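PDB 6MKB: tumor necrosis factor ligand superfamily member 9 from Mus musculus, which acts as a cytokine that binds the receptor TNFRSF9 (4-1BB) and induces proliferation of activated T cells. Local coordinates for residues Ser7-Lys12 and Tyr38-Leu43; Lys67-Phe72 and Tyr153-Ser158. All coordinates share one frame; numbering follows the deposited sequence.

Starting from the N terminus, residues 7-12 enter strand 10-15, and interaction 1 closes when the chain comes back at 38-43, a loop of 25 residues that includes strand 24-29. Interaction 2 opens later, at 67-72 near the end of strand 58-70, and closes 80 residues on at 153-158, where strand 149-166 is interrupted. The two therefore follow each other in series, neither nested nor crossing, with centres about 25 Å apart. They meet through the sheet: strand 10-15 pairs with strand 149-166, and Lys12 CE packs on Ser158 CB at 3.7 Å. Interaction 1 ties the loop before strand 43-46 to strand 10-15, and interaction 2 joins strands 58-70 and 149-166 across a sodium ion, all within the TNF jelly roll.

Interaction 1 of 2, residues Ser7-Lys12 and Tyr38-Leu43; sequences SPVFAK and YLSQGL
Leu43 reaches across the apolar centre with one methyl, CD1, which sits 3.7 Å from Val9 CG1 and 3.6 Å from Ala11 CB, and the same methyl rests against Phe10 C. Its CG lies anti to its own carbonyl carbon (chi1 -66°), and this turns the branch onto the strand. Val9 meets it with CG1, while CG2 faces the Gln41 carbonyl. Around this patch the two backbones run antiparallel. Ala11 and Leu39 form a single non-hydrogen-bonded pair, their CA atoms 4.4 Å apart, with bonds on either side: Ser40 N to Phe10 O at 3.0 Å, and Lys12 N to Tyr38 O at 3.2 Å. Tyr38 O, the carbonyl oxygen, also takes a CA-H...O contact from Ala11.

At the polar edge Ser40 takes over from the main chain. Its OG accepts the Phe10 N-H over 3.0 Å in a fairly straight bond (163°) and donates to Gln41 O at 3.0 Å, so the hydroxyl is gripped twice and its rotation is set. With chi1 at 77°, OG lies between the backbone N and the carbonyl carbon, where both partners can be met. Ser40 to Leu43 is a type II turn whose Gly42 has a positive phi.

In the jelly roll of this TNF homology domain the contact lays the loop before strand 43-46 beside the start of strand 10-15. Strand 149-166 receives Val9 on Leu163 and Leu43 on Leu161, Leu39 packs on Leu52 and Leu43 on Val54, both of strand 51-54, and Pro8 and Phe10 pack on Val164 of the second subunit.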
ATOM      1  N   SER B   7      14.605  19.165   3.792  1.00 75.33           N
ATOM      2  CA  SER B   7      14.630  17.758   3.389  1.00 73.86           C
ATOM      3  C   SER B   7      13.268  17.067   3.665  1.00 72.35           C
ATOM      4  O   SER B   7      12.649  17.340   4.705  1.00 71.01           O
ATOM      5  CB  SER B   7      15.760  17.017   4.111  1.00 79.06           C
ATOM      6  OG  SER B   7      15.677  15.603   3.984  1.00 85.99           O
ATOM      7  N   PRO B   8      12.798  16.153   2.777  1.00 65.19           N
ATOM      8  CA  PRO B   8      11.509  15.476   3.037  1.00 61.82           C
ATOM      9  C   PRO B   8      11.525  14.610   4.299  1.00 60.67           C
ATOM     10  O   PRO B   8      12.532  13.969   4.595  1.00 61.67           O
ATOM     11  CB  PRO B   8      11.298  14.619   1.781  1.00 63.12           C
ATOM     12  CG  PRO B   8      12.149  15.300   0.718  1.00 69.80           C
ATOM     13  CD  PRO B   8      13.367  15.718   1.484  1.00 66.72           C
ATOM     14  N   VAL B   9      10.421  14.628   5.065  1.00 51.68           N
ATOM     15  CA  VAL B   9      10.287  13.831   6.280  1.00 48.71           C
ATOM     16  C   VAL B   9       9.733  12.489   5.843  1.00 52.09           C
ATOM     17  O   VAL B   9       8.613  12.422   5.335  1.00 51.65           O
ATOM     18  CB  VAL B   9       9.439  14.543   7.357  1.00 51.19           C
ATOM     19  CG1 VAL B   9       9.213  13.641   8.568  1.00 50.43           C
ATOM     20  CG2 VAL B   9      10.080  15.868   7.777  1.00 50.82           C
ATOM     21  N   PHE B  10      10.574  11.438   5.922  1.00 48.73           N
ATOM     22  CA  PHE B  10      10.259  10.085   5.459  1.00 47.19           C
ATOM     23  C   PHE B  10      11.013   9.037   6.257  1.00 50.20           C
ATOM     24  O   PHE B  10      12.170   9.239   6.621  1.00 50.01           O
ATOM     25  CB  PHE B  10      10.620   9.947   3.941  1.00 49.82           C
ATOM     26  CG  PHE B  10      10.385   8.578   3.315  1.00 50.78           C
ATOM     27  CD1 PHE B  10       9.115   8.191   2.904  1.00 53.10           C
ATOM     28  CD2 PHE B  10      11.434   7.685   3.138  1.00 52.38           C
ATOM     29  CE1 PHE B  10       8.898   6.932   2.339  1.00 53.53           C
ATOM     30  CE2 PHE B  10      11.219   6.433   2.562  1.00 54.70           C
ATOM     31  CZ  PHE B  10       9.953   6.065   2.166  1.00 52.47           C
ATOM     32  N   ALA B  11      10.363   7.893   6.480  1.00 47.32           N
ATOM     33  CA  ALA B  11      10.944   6.722   7.138  1.00 46.40           C
ATOM     34  C   ALA B  11      10.397   5.440   6.518  1.00 49.45           C
ATOM     35  O   ALA B  11       9.225   5.385   6.163  1.00 49.08           O
ATOM     36  CB  ALA B  11      10.657   6.747   8.627  1.00 46.31           C
ATOM     37  N   LYS B  12      11.251   4.430   6.374  1.00 46.38           N
ATOM     38  CA  LYS B  12      10.894   3.089   5.903  1.00 45.81           C
ATOM     39  C   LYS B  12      11.747   2.095   6.655  1.00 50.42           C
ATOM     40  O   LYS B  12      12.922   1.919   6.328  1.00 51.95           O
ATOM     41  CB  LYS B  12      11.029   2.913   4.371  1.00 48.78           C
ATOM     42  CG  LYS B  12      10.389   1.607   3.889  1.00 54.92           C
ATOM     43  CD  LYS B  12      10.618   1.299   2.405  1.00 51.40           C
ATOM     44  CE  LYS B  12      10.315  -0.161   2.170  1.00 52.02           C
ATOM     45  NZ  LYS B  12      10.312  -0.519   0.736  1.00 74.30           N
ATOM     46  N   TYR B  38      17.363   4.435   7.863  1.00 79.91           N
ATOM     47  CA  TYR B  38      16.135   4.397   7.066  1.00 77.54           C
ATOM     48  C   TYR B  38      15.194   5.564   7.450  1.00 74.66           C
ATOM     49  O   TYR B  38      14.117   5.691   6.872  1.00 73.05           O
ATOM     50  CB  TYR B  38      15.445   3.039   7.254  1.00 78.57           C
ATOM     51  CG  TYR B  38      16.175   1.896   6.581  1.00 82.77           C
ATOM     52  CD1 TYR B  38      16.182   1.764   5.195  1.00 85.70           C
ATOM     53  CD2 TYR B  38      16.826   0.925   7.330  1.00 84.35           C
ATOM     54  CE1 TYR B  38      16.845   0.707   4.571  1.00 88.74           C
ATOM     55  CE2 TYR B  38      17.499  -0.133   6.718  1.00 86.40           C
ATOM     56  CZ  TYR B  38      17.522  -0.231   5.337  1.00 95.79           C
ATOM     57  OH  TYR B  38      18.188  -1.280   4.739  1.00 97.18           O
ATOM     58  N   LEU B  39      15.651   6.440   8.375  1.00 67.62           N
ATOM     59  CA  LEU B  39      14.935   7.605   8.880  1.00 65.88           C
ATOM     60  C   LEU B  39      15.561   8.935   8.490  1.00 66.17           C
ATOM     61  O   LEU B  39      16.774   9.137   8.613  1.00 67.95           O
ATOM     62  CB  LEU B  39      14.862   7.572  10.415  1.00 66.45           C
ATOM     63  CG  LEU B  39      14.165   6.388  11.046  1.00 71.82           C
ATOM     64  CD1 LEU B  39      15.171   5.477  11.703  1.00 73.00           C
ATOM     65  CD2 LEU B  39      13.210   6.842  12.074  1.00 74.66           C
ATOM     66  N   SER B  40      14.709   9.882   8.133  1.00 58.40           N
ATOM     67  CA  SER B  40      15.144  11.241   7.873  1.00 58.27           C
ATOM     68  C   SER B  40      15.154  11.988   9.208  1.00 62.55           C
ATOM     69  O   SER B  40      14.837  11.396  10.237  1.00 61.36           O
ATOM     70  CB  SER B  40      14.214  11.912   6.868  1.00 58.75           C
ATOM     71  OG  SER B  40      13.011  12.295   7.508  1.00 61.19           O
ATOM     72  N   GLN B  41      15.494  13.277   9.202  1.00 61.37           N
ATOM     73  CA  GLN B  41      15.424  14.092  10.408  1.00 61.96           C
ATOM     74  C   GLN B  41      13.930  14.314  10.725  1.00 64.11           C
ATOM     75  O   GLN B  41      13.070  14.161   9.845  1.00 62.79           O
ATOM     76  CB  GLN B  41      16.191  15.416  10.208  1.00 65.54           C
ATOM     77  CG  GLN B  41      17.140  15.785  11.370  1.00 98.60           C
ATOM     78  CD  GLN B  41      18.391  14.921  11.486  1.00124.55           C
ATOM     79  OE1 GLN B  41      19.148  14.732  10.522  1.00124.02           O
ATOM     80  NE2 GLN B  41      18.635  14.387  12.680  1.00112.80           N
ATOM     81  N   GLY B  42      13.624  14.598  11.979  1.00 60.71           N
ATOM     82  CA  GLY B  42      12.234  14.749  12.394  1.00 58.97           C
ATOM     83  C   GLY B  42      11.573  13.409  12.665  1.00 60.00           C
ATOM     84  O   GLY B  42      10.365  13.353  12.914  1.00 57.75           O
ATOM     85  N   LEU B  43      12.373  12.310  12.621  1.00 55.15           N
ATOM     86  CA  LEU B  43      11.928  10.942  12.875  1.00 53.76           C
ATOM     87  C   LEU B  43      13.014  10.169  13.602  1.00 59.37           C
ATOM     88  O   LEU B  43      14.178  10.226  13.214  1.00 60.22           O
ATOM     89  CB  LEU B  43      11.530  10.214  11.578  1.00 52.50           C
ATOM     90  CG  LEU B  43      10.311  10.755  10.832  1.00 55.52           C
ATOM     91  CD1 LEU B  43      10.260  10.227   9.436  1.00 54.54           C
ATOM     92  CD2 LEU B  43       9.006  10.530  11.621  1.00 54.10           C
TER

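Interaction 2 of 2, residues Lys67-Phe72 and Tyr153-Ser158. With NA (sodium ion), chain O.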
ATOM      1  N   LYS B  67       4.892  -9.039   4.326  1.00 47.28           N
ATOM      2  CA  LYS B  67       5.442 -10.047   3.431  1.00 47.18           C
ATOM      3  C   LYS B  67       5.538 -11.343   4.226  1.00 48.78           C
ATOM      4  O   LYS B  67       6.401 -11.467   5.089  1.00 49.31           O
ATOM      5  CB  LYS B  67       6.766  -9.611   2.793  1.00 48.51           C
ATOM      6  CG  LYS B  67       6.602  -8.430   1.842  1.00 50.41           C
ATOM      7  CD  LYS B  67       7.832  -8.285   0.973  1.00 61.14           C
ATOM      8  CE  LYS B  67       7.791  -7.037   0.136  1.00 67.27           C
ATOM      9  NZ  LYS B  67       9.083  -6.806  -0.552  1.00 79.30           N
ATOM     10  N   LEU B  68       4.552 -12.234   4.030  1.00 43.37           N
ATOM     11  CA  LEU B  68       4.477 -13.533   4.696  1.00 44.02           C
ATOM     12  C   LEU B  68       5.118 -14.564   3.850  1.00 47.55           C
ATOM     13  O   LEU B  68       4.617 -14.839   2.756  1.00 48.58           O
ATOM     14  CB  LEU B  68       3.015 -13.959   4.934  1.00 44.41           C
ATOM     15  CG  LEU B  68       2.265 -13.534   6.145  1.00 47.95           C
ATOM     16  CD1 LEU B  68       0.954 -14.280   6.169  1.00 48.56           C
ATOM     17  CD2 LEU B  68       3.046 -13.813   7.416  1.00 48.92           C
ATOM     18  N   SER B  69       6.176 -15.175   4.347  1.00 45.03           N
ATOM     19  CA  SER B  69       6.893 -16.220   3.623  1.00 45.77           C
ATOM     20  C   SER B  69       6.493 -17.597   4.131  1.00 52.84           C
ATOM     21  O   SER B  69       6.579 -17.836   5.341  1.00 53.21           O
ATOM     22  CB  SER B  69       8.395 -16.023   3.759  1.00 47.17           C
ATOM     23  OG  SER B  69       8.801 -14.822   3.126  1.00 56.82           O
ATOM     24  N   PRO B  70       6.089 -18.531   3.225  1.00 51.01           N
ATOM     25  CA  PRO B  70       5.758 -19.898   3.679  1.00 50.67           C
ATOM     26  C   PRO B  70       7.009 -20.651   4.062  1.00 53.72           C
ATOM     27  O   PRO B  70       8.051 -20.448   3.435  1.00 54.82           O
ATOM     28  CB  PRO B  70       5.070 -20.528   2.461  1.00 52.71           C
ATOM     29  CG  PRO B  70       5.599 -19.785   1.287  1.00 56.72           C
ATOM     30  CD  PRO B  70       5.943 -18.394   1.753  1.00 52.31           C
ATOM     31  N   THR B  71       6.928 -21.496   5.101  1.00 49.82           N
ATOM     32  CA  THR B  71       8.083 -22.278   5.559  1.00 49.92           C
ATOM     33  C   THR B  71       8.063 -23.697   4.970  1.00 55.48           C
ATOM     34  O   THR B  71       7.089 -24.085   4.311  1.00 58.13           O
ATOM     35  CB  THR B  71       8.132 -22.337   7.078  1.00 49.89           C
ATOM     36  OG1 THR B  71       6.995 -23.055   7.542  1.00 51.36           O
ATOM     37  CG2 THR B  71       8.247 -20.970   7.722  1.00 39.67           C
ATOM     38  N   PHE B  72       9.119 -24.475   5.241  1.00 49.59           N
ATOM     39  CA  PHE B  72       9.249 -25.867   4.805  1.00 49.43           C
ATOM     40  C   PHE B  72       8.008 -26.700   5.174  1.00 58.97           C
ATOM     41  O   PHE B  72       7.559 -27.500   4.345  1.00 61.85           O
ATOM     42  CB  PHE B  72      10.508 -26.511   5.421  1.00 50.67           C
ATOM     43  CG  PHE B  72      10.756 -27.921   4.948  1.00 52.79           C
ATOM     44  CD1 PHE B  72      11.427 -28.167   3.750  1.00 55.12           C
ATOM     45  CD2 PHE B  72      10.303 -29.010   5.684  1.00 53.41           C
ATOM     46  CE1 PHE B  72      11.635 -29.470   3.298  1.00 54.49           C
ATOM     47  CE2 PHE B  72      10.476 -30.305   5.211  1.00 55.94           C
ATOM     48  CZ  PHE B  72      11.147 -30.525   4.024  1.00 53.72           C
ATOM     49  N   TYR B 153      14.082 -11.930   5.856  1.00 55.58           N
ATOM     50  CA  TYR B 153      14.851 -11.255   4.826  1.00 56.37           C
ATOM     51  C   TYR B 153      15.175 -12.331   3.747  1.00 61.92           C
ATOM     52  O   TYR B 153      15.403 -13.476   4.141  1.00 62.57           O
ATOM     53  CB  TYR B 153      16.123 -10.657   5.454  1.00 58.29           C
ATOM     54  CG  TYR B 153      17.024 -10.002   4.435  1.00 61.28           C
ATOM     55  CD1 TYR B 153      16.843  -8.672   4.072  1.00 62.45           C
ATOM     56  CD2 TYR B 153      18.029 -10.725   3.793  1.00 63.17           C
ATOM     57  CE1 TYR B 153      17.636  -8.078   3.097  1.00 65.69           C
ATOM     58  CE2 TYR B 153      18.824 -10.141   2.813  1.00 65.19           C
ATOM     59  CZ  TYR B 153      18.622  -8.815   2.469  1.00 72.90           C
ATOM     60  OH  TYR B 153      19.381  -8.216   1.501  1.00 79.51           O
ATOM     61  N   PRO B 154      15.120 -12.078   2.410  1.00 58.07           N
ATOM     62  CA  PRO B 154      14.960 -10.790   1.707  1.00 56.54           C
ATOM     63  C   PRO B 154      13.522 -10.332   1.436  1.00 57.04           C
ATOM     64  O   PRO B 154      13.362  -9.226   0.935  1.00 57.40           O
ATOM     65  CB  PRO B 154      15.742 -11.027   0.402  1.00 59.22           C
ATOM     66  CG  PRO B 154      15.535 -12.478   0.109  1.00 63.06           C
ATOM     67  CD  PRO B 154      15.452 -13.163   1.457  1.00 59.27           C
ATOM     68  N   ASN B 155      12.494 -11.121   1.780  1.00 52.26           N
ATOM     69  CA  ASN B 155      11.102 -10.674   1.616  1.00 50.88           C
ATOM     70  C   ASN B 155      10.699  -9.968   2.902  1.00 53.90           C
ATOM     71  O   ASN B 155       9.931 -10.503   3.717  1.00 52.20           O
ATOM     72  CB  ASN B 155      10.166 -11.848   1.302  1.00 53.94           C
ATOM     73  CG  ASN B 155      10.519 -12.598   0.062  1.00 73.05           C
ATOM     74  OD1 ASN B 155      10.822 -12.008  -0.977  1.00 73.46           O
ATOM     75  ND2 ASN B 155      10.483 -13.919   0.150  1.00 63.42           N
ATOM     76  N   THR B 156      11.278  -8.784   3.110  1.00 50.74           N
ATOM     77  CA  THR B 156      11.138  -8.054   4.349  1.00 50.37           C
ATOM     78  C   THR B 156       9.895  -7.167   4.430  1.00 53.55           C
ATOM     79  O   THR B 156       9.670  -6.301   3.594  1.00 53.78           O
ATOM     80  CB  THR B 156      12.381  -7.213   4.618  1.00 55.86           C
ATOM     81  OG1 THR B 156      13.467  -7.748   3.869  1.00 56.76           O
ATOM     82  CG2 THR B 156      12.734  -7.174   6.083  1.00 55.66           C
ATOM     83  N   THR B 157       9.138  -7.370   5.510  1.00 47.93           N
ATOM     84  CA  THR B 157       7.990  -6.594   5.937  1.00 46.00           C
ATOM     85  C   THR B 157       8.521  -5.177   6.284  1.00 48.27           C
ATOM     86  O   THR B 157       9.631  -5.026   6.804  1.00 47.76           O
ATOM     87  CB  THR B 157       7.335  -7.355   7.111  1.00 47.59           C
ATOM     88  OG1 THR B 157       6.732  -8.553   6.601  1.00 42.76           O
ATOM     89  CG2 THR B 157       6.323  -6.513   7.924  1.00 38.94           C
ATOM     90  N   SER B 158       7.759  -4.158   5.926  1.00 43.41           N
ATOM     91  CA  SER B 158       8.171  -2.785   6.156  1.00 42.45           C
ATOM     92  C   SER B 158       7.055  -1.951   6.783  1.00 44.86           C
ATOM     93  O   SER B 158       5.865  -2.278   6.719  1.00 43.10           O
ATOM     94  CB  SER B 158       8.633  -2.140   4.855  1.00 46.38           C
ATOM     95  OG  SER B 158       7.570  -2.096   3.909  1.00 57.84           O
TER
HETATM   96 NA    NA O 408       8.880 -12.636   4.692  1.00 92.59          NA
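Lys67 and Thr157 bring their CA atoms to 5.0 Å where the end of strand 58-70 passes an irregular stretch of strand 149-166, which carries a cis peptide before Pro154 and an inverse gamma turn centred on Asn155. The Thr157 hydroxyl bridges the backbones: OG1 accepts the Lys67 N-H at 3.0 Å, nearly straight at 166°. Thr157 thus supplies by side chain a bond to the neighbouring strand.

A sodium ion joins the two segments just beside this bond. It is held by Asn155 O at 2.6 Å, Ser69 OG at 2.7 Å and Lys67 O at 2.8 Å, two carbonyls and one hydroxyl, with both segments contributing. Ser69 OG stands anti to its own carbonyl carbon (chi1 -65°), which swings it toward the ion, and Asn155 ND2 lies 3.5 Å from the same oxygen. The gamma turn presents the Asn155 carbonyl to the metal, so the bent backbone rather than the side-chain amide does the binding. Lys67 points across too: its CB touches Asn155 O, and its extended chain runs alongside the loop with CD 3.8 Å from Thr156 O. The aliphatic part does the packing.

Regular pairing resumes around the irregular stretch, Ser158 bonding with Glu65 and Ser69 with Glu150 through their backbones, so the sodium site lies where strands 58-70 and 149-166 part and rejoin. Leu114 covers Ser69 and Asn155 from a loop, and Thr157 is joined to Ala15 of strand 10-15 by a backbone hydrogen bond.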